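Metallo-carboxypeptidase (Pseudomonas aeruginosa, PDB 4A39) is a zinc-dependent M14 metallocarboxypeptidase, a bacterial model for mammalian cytosolic carboxypeptidases, that probably trims residues from the C-terminal ends of its substrates. Local coordinates at residues M14-I25 with A30-R41; L173-P181 with Y215-A225. One frame throughout, in Å; residues are numbered along the deposited sequence.

From the N terminus the chain runs through strand 15-17 and a turn, makes the edge strand 26-29, and comes back as strand 36-39; contact 1 closes this short excursion within the N-terminal beta domain. Contact 2 opens only later, in the zinc carboxypeptidase domain, where 173-181 and 215-225 enclose a longer connection containing helices 185-196 and 203-211. The two follow in series, neither nested nor crossed, with centres about 28 Å apart. They nevertheless meet at the domain boundary: S22 CB packs 3.4 Å from A225 O, and just past that residue H227 and G228 accept hydrogen bonds from R41 and N24, tying the beta domain to the catalytic domain.

Contact 1: M14-I25 with A30-R41; sequences MQIRADFDSGNI and ASDPRRIRLAIR
The N-terminal beta domain of this cytosolic carboxypeptidase has 15-17 and 26-29 as the outermost strands of one mixed sheet, and here M14, I16, N24 and I25 reach across to A30-R41. Strands 15-17 and 36-39 meet through side chains, with no backbone-to-backbone hydrogen bond between the two segments. M14 bends at its thioether (chi3 89°), which brings CE to 3.7 Å from I36 CD1, with P33 also beside the methyl. I16 sends its CD1 methyl into the middle of the cluster: I36 CG2 is 3.8 Å from it and L38 CD2 3.9 Å, with A30 CB equally near. I25 adds its CG1 branch against L38 CB. F54, from strand 53-57, touches I16, I25 and L38 and continues this apolar layer.

At the other end the contact turns polar. A chi1 of -178° swings the N24 amide out, opposite its own N, to cross R41 and grip that residue's backbone twice: OD1 takes R41 N at 2.8 Å on a lone pair, and ND2 gives to R41 O at 2.9 Å, the acceptor close to the amide plane. The R41 chain then folds back, its guanidinium stacked on the same amide at 27°, with ND2 3.6 Å above its centre. NH1 bonds a water, while NH2 goes to H227 O; N24 ND2 also reaches G228 O. An apolar patch thus joins the strands, whereas the side-chain amide engages both the N and the O of one residue and probably limits the rotation of the guanidinium where it meets the catalytic domain.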
loop_
_atom_site.group_PDB
_atom_site.type_symbol
_atom_site.label_atom_id
_atom_site.label_comp_id
_atom_site.label_asym_id
_atom_site.label_seq_id
_atom_site.Cartn_x
_atom_site.Cartn_y
_atom_site.Cartn_z
ATOM N N MET A 14 8.077 -12.430 30.032
ATOM C CA MET A 14 8.420 -11.801 28.725
ATOM C C MET A 14 7.965 -10.346 28.730
ATOM O O MET A 14 7.185 -9.935 29.588
ATOM C CB MET A 14 7.711 -12.536 27.585
ATOM C CG MET A 14 6.215 -12.260 27.534
ATOM S SD MET A 14 5.334 -13.231 26.303
ATOM C CE MET A 14 4.935 -14.683 27.269
ATOM N N GLN A 15 8.452 -9.570 27.766
ATOM C CA GLN A 15 8.066 -8.167 27.660
ATOM C C GLN A 15 7.640 -7.862 26.231
ATOM O O GLN A 15 8.290 -8.288 25.279
ATOM C CB GLN A 15 9.223 -7.253 28.067
ATOM C CG GLN A 15 9.641 -7.411 29.518
ATOM C CD GLN A 15 10.033 -6.092 30.158
ATOM O OE1 GLN A 15 10.985 -5.435 29.730
ATOM N NE2 GLN A 15 9.293 -5.695 31.188
ATOM N N ILE A 16 6.539 -7.131 26.094
ATOM C CA ILE A 16 6.001 -6.769 24.788
ATOM C C ILE A 16 5.946 -5.252 24.685
ATOM O O ILE A 16 5.616 -4.569 25.654
ATOM C CB ILE A 16 4.585 -7.364 24.602
ATOM C CG1 ILE A 16 4.671 -8.892 24.675
ATOM C CG2 ILE A 16 3.986 -6.912 23.272
ATOM C CD1 ILE A 16 3.343 -9.613 24.565
ATOM N N ARG A 17 6.281 -4.728 23.512
ATOM C CA ARG A 17 6.282 -3.288 23.306
ATOM C C ARG A 17 6.056 -2.910 21.845
ATOM O O ARG A 17 6.236 -3.730 20.941
ATOM C CB ARG A 17 7.610 -2.698 23.797
ATOM C CG ARG A 17 8.839 -3.192 23.052
ATOM C CD ARG A 17 10.117 -2.761 23.769
ATOM N NE ARG A 17 11.326 -3.258 23.118
ATOM C CZ ARG A 17 11.864 -2.729 22.022
ATOM N NH1 ARG A 17 11.309 -1.669 21.447
ATOM N NH2 ARG A 17 12.966 -3.256 21.503
ATOM N N ALA A 18 5.658 -1.662 21.626
ATOM C CA ALA A 18 5.401 -1.160 20.281
ATOM C C ALA A 18 5.905 0.273 20.155
ATOM O O ALA A 18 5.387 1.050 19.352
ATOM C CB ALA A 18 3.910 -1.213 19.983
ATOM N N ASP A 19 6.922 0.606 20.945
ATOM C CA ASP A 19 7.501 1.945 20.953
ATOM C C ASP A 19 8.534 2.134 19.846
ATOM O O ASP A 19 9.722 2.334 20.105
ATOM C CB ASP A 19 8.127 2.233 22.327
ATOM C CG ASP A 19 9.243 1.263 22.686
ATOM O OD1 ASP A 19 9.120 0.057 22.379
ATOM O OD2 ASP A 19 10.245 1.707 23.292
ATOM N N PHE A 20 8.061 2.070 18.607
ATOM C CA PHE A 20 8.916 2.228 17.438
ATOM C C PHE A 20 8.095 2.538 16.188
ATOM O O PHE A 20 6.864 2.505 16.213
ATOM C CB PHE A 20 9.761 0.963 17.224
ATOM C CG PHE A 20 8.978 -0.319 17.304
ATOM C CD1 PHE A 20 8.124 -0.701 16.272
ATOM C CD2 PHE A 20 9.086 -1.142 18.423
ATOM C CE1 PHE A 20 7.389 -1.886 16.355
ATOM C CE2 PHE A 20 8.357 -2.327 18.516
ATOM C CZ PHE A 20 7.507 -2.700 17.481
ATOM N N ASP A 21 8.796 2.841 15.099
ATOM C CA ASP A 21 8.176 3.179 13.818
ATOM C C ASP A 21 7.102 2.169 13.400
ATOM O O ASP A 21 7.392 0.986 13.225
ATOM C CB ASP A 21 9.265 3.251 12.743
ATOM C CG ASP A 21 8.755 3.787 11.419
ATOM O OD1 ASP A 21 7.634 3.420 11.014
ATOM O OD2 ASP A 21 9.490 4.567 10.775
ATOM N N SER A 22 5.871 2.659 13.239
ATOM C CA SER A 22 4.700 1.867 12.836
ATOM C C SER A 22 4.211 0.886 13.892
ATOM O O SER A 22 3.369 0.027 13.618
ATOM C CB SER A 22 4.956 1.113 11.518
ATOM O OG SER A 22 5.741 -0.052 11.698
ATOM N N GLY A 23 4.732 1.014 15.105
ATOM C CA GLY A 23 4.296 0.128 16.166
ATOM C C GLY A 23 2.850 0.381 16.561
ATOM O O GLY A 23 2.377 1.518 16.540
ATOM N N ASN A 24 2.139 -0.687 16.900
ATOM C CA ASN A 24 0.751 -0.571 17.339
ATOM C C ASN A 24 0.293 -1.778 18.143
ATOM O O ASN A 24 0.153 -2.886 17.612
ATOM C CB ASN A 24 -0.205 -0.386 16.153
ATOM C CG ASN A 24 -1.656 -0.214 16.598
ATOM O OD1 ASN A 24 -2.117 -0.894 17.516
ATOM N ND2 ASN A 24 -2.381 0.684 15.940
ATOM N N ILE A 25 0.066 -1.551 19.433
ATOM C CA ILE A 25 -0.434 -2.586 20.330
ATOM C C ILE A 25 -0.555 -2.036 21.745
ATOM O O ILE A 25 0.156 -1.102 22.124
ATOM C CB ILE A 25 0.495 -3.833 20.367
ATOM C CG1 ILE A 25 -0.326 -5.084 20.698
ATOM C CG2 ILE A 25 1.572 -3.672 21.428
ATOM C CD1 ILE A 25 -1.256 -5.505 19.588
ATOM N N ALA A 30 0.597 -10.478 29.700
ATOM C CA ALA A 30 1.537 -11.375 29.046
ATOM C C ALA A 30 2.286 -12.222 30.078
ATOM O O ALA A 30 3.416 -12.649 29.843
ATOM C CB ALA A 30 2.522 -10.569 28.204
ATOM N N SER A 31 1.639 -12.474 31.212
ATOM C CA SER A 31 2.244 -13.264 32.283
ATOM C C SER A 31 2.210 -14.773 32.037
ATOM O O SER A 31 3.003 -15.513 32.618
ATOM C CB SER A 31 1.549 -12.957 33.612
ATOM O OG SER A 31 0.175 -13.295 33.551
ATOM N N ASP A 32 1.292 -15.219 31.190
ATOM C CA ASP A 32 1.138 -16.639 30.876
ATOM C C ASP A 32 1.318 -16.821 29.364
ATOM O O ASP A 32 0.529 -16.315 28.586
ATOM C CB ASP A 32 -0.267 -17.090 31.298
ATOM C CG ASP A 32 -0.521 -18.563 31.061
ATOM O OD1 ASP A 32 0.254 -19.209 30.331
ATOM O OD2 ASP A 32 -1.519 -19.072 31.617
ATOM N N PRO A 33 2.380 -17.531 28.950
ATOM C CA PRO A 33 2.657 -17.755 27.525
ATOM C C PRO A 33 1.495 -18.303 26.686
ATOM O O PRO A 33 1.425 -18.035 25.486
ATOM C CB PRO A 33 3.844 -18.717 27.545
ATOM C CG PRO A 33 4.559 -18.329 28.803
ATOM C CD PRO A 33 3.411 -18.185 29.775
ATOM N N ARG A 34 0.596 -19.070 27.306
ATOM C CA ARG A 34 -0.527 -19.624 26.558
ATOM C C ARG A 34 -1.787 -18.769 26.696
ATOM O O ARG A 34 -2.863 -19.145 26.217
ATOM C CB ARG A 34 -0.815 -21.061 27.033
ATOM C CG ARG A 34 0.384 -22.011 26.894
ATOM C CD ARG A 34 0.034 -23.468 27.230
ATOM N NE ARG A 34 -0.879 -24.063 26.258
ATOM C CZ ARG A 34 -2.133 -24.414 26.524
ATOM N NH1 ARG A 34 -2.631 -24.231 27.740
ATOM N NH2 ARG A 34 -2.889 -24.950 25.576
ATOM N N ARG A 35 -1.654 -17.618 27.348
ATOM C CA ARG A 35 -2.777 -16.704 27.555
ATOM C C ARG A 35 -2.377 -15.246 27.354
ATOM O O ARG A 35 -2.788 -14.374 28.123
ATOM C CB ARG A 35 -3.349 -16.888 28.973
ATOM C CG ARG A 35 -3.829 -18.311 29.289
ATOM C CD ARG A 35 -5.208 -18.584 28.692
ATOM N NE ARG A 35 -5.745 -19.894 29.061
ATOM C CZ ARG A 35 -5.446 -21.035 28.447
ATOM N NH1 ARG A 35 -4.612 -21.048 27.415
ATOM N NH2 ARG A 35 -5.992 -22.168 28.864
ATOM N N ILE A 36 -1.570 -14.964 26.341
ATOM C CA ILE A 36 -1.130 -13.599 26.067
ATOM C C ILE A 36 -2.313 -12.808 25.496
ATOM O O ILE A 36 -2.875 -13.183 24.472
ATOM C CB ILE A 36 0.045 -13.601 25.074
ATOM C CG1 ILE A 36 1.192 -14.439 25.651
ATOM C CG2 ILE A 36 0.523 -12.170 24.807
ATOM C CD1 ILE A 36 2.285 -14.768 24.651
ATOM N N ARG A 37 -2.687 -11.723 26.171
ATOM C CA ARG A 37 -3.822 -10.901 25.753
ATOM C C ARG A 37 -3.340 -9.518 25.342
ATOM O O ARG A 37 -2.624 -8.862 26.090
ATOM C CB ARG A 37 -4.824 -10.765 26.910
ATOM C CG ARG A 37 -5.248 -12.084 27.542
ATOM C CD ARG A 37 -6.123 -12.914 26.621
ATOM N NE ARG A 37 -7.487 -12.394 26.531
ATOM C CZ ARG A 37 -8.464 -12.987 25.855
ATOM N NH1 ARG A 37 -8.232 -14.123 25.209
ATOM N NH2 ARG A 37 -9.676 -12.447 25.824
ATOM N N LEU A 38 -3.751 -9.082 24.153
ATOM C CA LEU A 38 -3.354 -7.785 23.617
ATOM C C LEU A 38 -4.536 -7.118 22.929
ATOM O O LEU A 38 -5.512 -7.778 22.580
ATOM C CB LEU A 38 -2.240 -7.964 22.580
ATOM C CG LEU A 38 -1.008 -8.767 22.989
ATOM C CD1 LEU A 38 -0.223 -9.147 21.743
ATOM C CD2 LEU A 38 -0.154 -7.958 23.954
ATOM N N ALA A 39 -4.438 -5.807 22.731
ATOM C CA ALA A 39 -5.484 -5.053 22.043
ATOM C C ALA A 39 -4.855 -4.143 20.989
ATOM O O ALA A 39 -3.742 -3.645 21.165
ATOM C CB ALA A 39 -6.286 -4.219 23.036
ATOM N N ILE A 40 -5.569 -3.943 19.888
ATOM C CA ILE A 40 -5.089 -3.078 18.821
ATOM C C ILE A 40 -5.464 -1.649 19.206
ATOM O O ILE A 40 -6.533 -1.400 19.775
ATOM C CB ILE A 40 -5.736 -3.465 17.466
ATOM C CG1 ILE A 40 -5.468 -4.947 17.178
ATOM C CG2 ILE A 40 -5.159 -2.605 16.337
ATOM C CD1 ILE A 40 -6.173 -5.476 15.934
ATOM N N ARG A 41 -4.567 -0.713 18.917
ATOM C CA ARG A 41 -4.789 0.693 19.246
ATOM C C ARG A 41 -5.448 1.470 18.106
ATOM O O ARG A 41 -5.027 1.376 16.951
ATOM C CB ARG A 41 -3.454 1.361 19.588
ATOM C CG ARG A 41 -3.570 2.781 20.135
ATOM C CD ARG A 41 -2.384 3.625 19.683
ATOM N NE ARG A 41 -2.538 4.051 18.294
ATOM C CZ ARG A 41 -1.603 3.936 17.358
ATOM N NH1 ARG A 41 -0.423 3.397 17.646
ATOM N NH2 ARG A 41 -1.853 4.359 16.124
HETATM O O HOH W 1 1.041 1.727 19.961
#

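Contact 2: L173-P181 with Y215-A225; sequences LWVIAQQHP and YLVPNMNPDGA. With ZN (zinc ion), chain C; GEM ((2-guanidinoethylmercapto)succinic acid), chain D.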
loop_
_atom_site.group_PDB
_atom_site.type_symbol
_atom_site.label_atom_id
_atom_site.label_comp_id
_atom_site.label_asym_id
_atom_site.label_seq_id
_atom_site.Cartn_x
_atom_site.Cartn_y
_atom_site.Cartn_z
ATOM N N LEU A 173 2.945 9.890 -16.373
ATOM C CA LEU A 173 2.351 8.734 -15.708
ATOM C C LEU A 173 2.536 8.844 -14.197
ATOM O O LEU A 173 3.661 8.784 -13.693
ATOM C CB LEU A 173 3.002 7.451 -16.225
ATOM C CG LEU A 173 3.205 7.351 -17.740
ATOM C CD1 LEU A 173 3.720 5.961 -18.064
ATOM C CD2 LEU A 173 1.909 7.629 -18.487
ATOM N N TRP A 174 1.423 8.996 -13.484
ATOM C CA TRP A 174 1.448 9.143 -12.036
ATOM C C TRP A 174 1.130 7.893 -11.232
ATOM O O TRP A 174 0.173 7.166 -11.523
ATOM C CB TRP A 174 0.467 10.235 -11.605
ATOM C CG TRP A 174 0.830 11.615 -12.047
ATOM C CD1 TRP A 174 0.847 12.100 -13.326
ATOM C CD2 TRP A 174 1.203 12.704 -11.198
ATOM N NE1 TRP A 174 1.206 13.431 -13.323
ATOM C CE2 TRP A 174 1.428 13.826 -12.029
ATOM C CE3 TRP A 174 1.368 12.842 -9.812
ATOM C CZ2 TRP A 174 1.810 15.072 -11.519
ATOM C CZ3 TRP A 174 1.747 14.082 -9.303
ATOM C CH2 TRP A 174 1.963 15.181 -10.158
ATOM N N VAL A 175 1.933 7.673 -10.197
ATOM C CA VAL A 175 1.737 6.548 -9.290
ATOM C C VAL A 175 1.985 7.040 -7.868
ATOM O O VAL A 175 3.083 7.518 -7.562
ATOM C CB VAL A 175 2.727 5.406 -9.579
ATOM C CG1 VAL A 175 2.432 4.225 -8.665
ATOM C CG2 VAL A 175 2.620 4.989 -11.036
ATOM N N ILE A 176 0.962 6.955 -7.018
ATOM C CA ILE A 176 1.098 7.366 -5.622
ATOM C C ILE A 176 0.746 6.174 -4.733
ATOM O O ILE A 176 -0.049 5.306 -5.121
ATOM C CB ILE A 176 0.197 8.583 -5.275
ATOM C CG1 ILE A 176 -1.277 8.186 -5.290
ATOM C CG2 ILE A 176 0.457 9.714 -6.272
ATOM C CD1 ILE A 176 -2.197 9.303 -4.852
ATOM N N ALA A 177 1.328 6.134 -3.540
ATOM C CA ALA A 177 1.103 4.993 -2.660
ATOM C C ALA A 177 0.863 5.278 -1.186
ATOM O O ALA A 177 1.270 6.307 -0.648
ATOM C CB ALA A 177 2.279 4.031 -2.788
ATOM N N GLN A 178 0.202 4.315 -0.555
ATOM C CA GLN A 178 -0.096 4.309 0.871
ATOM C C GLN A 178 -0.800 5.513 1.486
ATOM O O GLN A 178 -0.364 6.035 2.514
ATOM C CB GLN A 178 1.195 3.994 1.653
ATOM C CG GLN A 178 1.005 2.944 2.761
ATOM C CD GLN A 178 2.323 2.419 3.318
ATOM O OE1 GLN A 178 3.212 2.036 2.563
ATOM N NE2 GLN A 178 2.445 2.383 4.647
ATOM N N GLN A 179 -1.887 5.959 0.860
ATOM C CA GLN A 179 -2.669 7.055 1.429
ATOM C C GLN A 179 -3.189 6.569 2.781
ATOM O O GLN A 179 -3.377 7.355 3.709
ATOM C CB GLN A 179 -3.855 7.408 0.543
ATOM C CG GLN A 179 -3.518 8.212 -0.687
ATOM C CD GLN A 179 -4.775 8.739 -1.336
ATOM O OE1 GLN A 179 -5.363 9.722 -0.869
ATOM N NE2 GLN A 179 -5.219 8.072 -2.397
ATOM N N HIS A 180 -3.454 5.268 2.872
ATOM C CA HIS A 180 -3.911 4.653 4.118
ATOM C C HIS A 180 -2.643 4.034 4.701
ATOM O O HIS A 180 -2.099 3.075 4.153
ATOM C CB HIS A 180 -4.979 3.603 3.809
ATOM C CG HIS A 180 -6.241 4.194 3.262
ATOM N ND1 HIS A 180 -6.887 3.687 2.156
ATOM C CD2 HIS A 180 -6.971 5.261 3.665
ATOM C CE1 HIS A 180 -7.959 4.414 1.900
ATOM N NE2 HIS A 180 -8.033 5.377 2.800
ATOM N N PRO A 181 -2.161 4.584 5.831
ATOM C CA PRO A 181 -0.941 4.140 6.513
ATOM C C PRO A 181 -0.738 2.663 6.804
ATOM O O PRO A 181 0.395 2.179 6.764
ATOM C CB PRO A 181 -0.926 4.996 7.778
ATOM C CG PRO A 181 -2.378 5.165 8.079
ATOM C CD PRO A 181 -2.938 5.486 6.703
ATOM N N TYR A 215 5.862 10.125 -12.574
ATOM C CA TYR A 215 5.684 11.016 -11.429
ATOM C C TYR A 215 5.308 10.067 -10.294
ATOM O O TYR A 215 4.218 9.486 -10.289
ATOM C CB TYR A 215 4.564 12.019 -11.707
ATOM C CG TYR A 215 4.947 13.079 -12.723
ATOM C CD1 TYR A 215 5.081 12.762 -14.074
ATOM C CD2 TYR A 215 5.192 14.393 -12.329
ATOM C CE1 TYR A 215 5.447 13.729 -15.011
ATOM C CE2 TYR A 215 5.558 15.371 -13.259
ATOM C CZ TYR A 215 5.681 15.031 -14.594
ATOM O OH TYR A 215 6.021 15.994 -15.521
ATOM N N LEU A 216 6.217 9.925 -9.334
ATOM C CA LEU A 216 6.036 8.979 -8.239
ATOM C C LEU A 216 6.019 9.564 -6.836
ATOM O O LEU A 216 6.853 10.396 -6.492
ATOM C CB LEU A 216 7.163 7.944 -8.294
ATOM C CG LEU A 216 7.541 7.359 -9.657
ATOM C CD1 LEU A 216 8.811 6.533 -9.516
ATOM C CD2 LEU A 216 6.398 6.518 -10.196
ATOM N N VAL A 217 5.071 9.101 -6.026
ATOM C CA VAL A 217 4.978 9.519 -4.628
ATOM C C VAL A 217 5.022 8.230 -3.811
ATOM O O VAL A 217 4.000 7.578 -3.623
ATOM C CB VAL A 217 3.657 10.254 -4.314
ATOM C CG1 VAL A 217 3.591 10.570 -2.823
ATOM C CG2 VAL A 217 3.563 11.549 -5.121
ATOM N N PRO A 218 6.216 7.841 -3.329
ATOM C CA PRO A 218 6.424 6.625 -2.532
ATOM C C PRO A 218 5.541 6.463 -1.296
ATOM O O PRO A 218 5.157 5.341 -0.954
ATOM C CB PRO A 218 7.904 6.698 -2.175
ATOM C CG PRO A 218 8.490 7.366 -3.379
ATOM C CD PRO A 218 7.507 8.485 -3.630
ATOM N N ASN A 219 5.244 7.562 -0.606
ATOM C CA ASN A 219 4.383 7.475 0.573
ATOM C C ASN A 219 3.573 8.744 0.811
ATOM O O ASN A 219 4.116 9.820 1.086
ATOM C CB ASN A 219 5.194 7.125 1.822
ATOM C CG ASN A 219 4.307 6.715 2.982
ATOM O OD1 ASN A 219 3.627 7.547 3.582
ATOM N ND2 ASN A 219 4.290 5.419 3.289
ATOM N N MET A 220 2.257 8.591 0.710
ATOM C CA MET A 220 1.301 9.682 0.865
ATOM C C MET A 220 0.887 10.017 2.290
ATOM O O MET A 220 0.170 10.993 2.494
ATOM C CB MET A 220 0.021 9.361 0.091
ATOM C CG MET A 220 0.107 9.486 -1.420
ATOM S SD MET A 220 0.241 11.200 -1.946
ATOM C CE MET A 220 -1.360 11.827 -1.422
ATOM N N ASN A 221 1.321 9.223 3.264
ATOM C CA ASN A 221 0.909 9.451 4.653
ATOM C C ASN A 221 2.009 9.056 5.636
ATOM O O ASN A 221 1.858 8.098 6.397
ATOM C CB ASN A 221 -0.349 8.619 4.941
ATOM C CG ASN A 221 -1.176 9.165 6.092
ATOM O OD1 ASN A 221 -0.659 9.805 7.015
ATOM N ND2 ASN A 221 -2.476 8.890 6.053
ATOM N N PRO A 222 3.131 9.791 5.637
ATOM C CA PRO A 222 4.231 9.473 6.552
ATOM C C PRO A 222 3.858 9.550 8.028
ATOM O O PRO A 222 4.358 8.759 8.829
ATOM C CB PRO A 222 5.313 10.480 6.163
ATOM C CG PRO A 222 4.531 11.640 5.630
ATOM C CD PRO A 222 3.461 10.958 4.803
ATOM N N ASP A 223 2.989 10.492 8.393
ATOM C CA ASP A 223 2.579 10.621 9.792
ATOM C C ASP A 223 1.841 9.364 10.241
ATOM O O ASP A 223 2.159 8.777 11.272
ATOM C CB ASP A 223 1.656 11.827 9.995
ATOM C CG ASP A 223 2.329 13.146 9.681
ATOM O OD1 ASP A 223 3.572 13.183 9.548
ATOM O OD2 ASP A 223 1.600 14.156 9.583
ATOM N N GLY A 224 0.845 8.960 9.460
ATOM C CA GLY A 224 0.080 7.775 9.805
ATOM C C GLY A 224 0.932 6.520 9.866
ATOM O O GLY A 224 0.773 5.706 10.769
ATOM N N ALA A 225 1.830 6.351 8.900
ATOM C CA ALA A 225 2.687 5.172 8.877
ATOM C C ALA A 225 3.555 5.107 10.130
ATOM O O ALA A 225 3.569 4.098 10.834
ATOM C CB ALA A 225 3.560 5.181 7.624
HETATM ZN ZN ZN C . -6.537 1.943 1.048
HETATM C C8 GEM D . -10.605 2.009 -1.288
HETATM S S7 GEM D . -9.391 2.554 -2.543
HETATM C C6 GEM D . -10.407 2.447 -4.061
HETATM C C5 GEM D . -11.507 1.382 -4.019
HETATM N N3 GEM D . -12.581 1.787 -3.102
HETATM C C1 GEM D . -13.796 2.039 -3.587
HETATM N N4 GEM D . -14.016 1.932 -4.895
HETATM N N2 GEM D . -14.785 2.404 -2.778
HETATM C C9 GEM D . -10.822 3.077 -0.214
HETATM O O14 GEM D . -10.258 4.184 -0.372
HETATM O O15 GEM D . -11.552 2.763 0.748
HETATM C C10 GEM D . -10.178 0.683 -0.654
HETATM C C11 GEM D . -8.840 0.806 0.080
HETATM O O12 GEM D . -7.949 -0.024 -0.204
HETATM O O13 GEM D . -8.744 1.720 0.926
HETATM O O HOH W 2 1.494 5.638 4.730
#
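L173 starts the pairing with Y215: its carbonyl O accepts from Y215 N at 2.8 Å, and the two strands run on in parallel, the axes of 173-177 and 215-217 approaching to 4.8 Å. W174 lays its indole over Y215. Y215 CB sits over the indole face, 3.6 Å from the five-membered ring centroid, while the phenol ring forms an offset stack with planes 14° apart. The polar ends are secured elsewhere, W174 NE1 by G265 O and Y215 OH by R162. V175 bonds through both N and O, to Y215 O and V217 N, and its side chain lies alongside L216 on the sheet face that helix 185-196 covers. I176 uses the other face, CG2 against V217 CG2 at 3.8 Å and CB against M220 CG. A177 N gives the last strand bond, to V217 O; its own O is met almost head-on by M220 N at 2.8 Å.

Beyond the strand, Q178 adopts a left-handed backbone conformation and the chain turns. Its extended side chain crosses N219 and donates from NE2 to P181 O, while a water sits within hydrogen-bonding distance of Q178 O and N221 O. Q179 O receives N221 ND2 at 2.9 Å, practically in the plane of the N221 amide; N221 OD1 caps helix 222-226 through G224 N, so one side chain fixes both the helix start and the turn before the metal ligand. Q179's own amide reaches N240, D271 and W243. H180 then binds the zinc through ND1 at 2.1 Å, D238 holds its NE2, and inhibitor atom O13 lies 2.2 Å from the zinc. With E183 and H273 completing the protein ligands, this beta-alpha-beta unit carries the HxxE zinc motif of M14 carboxypeptidases just beyond the C-terminal end of a central strand.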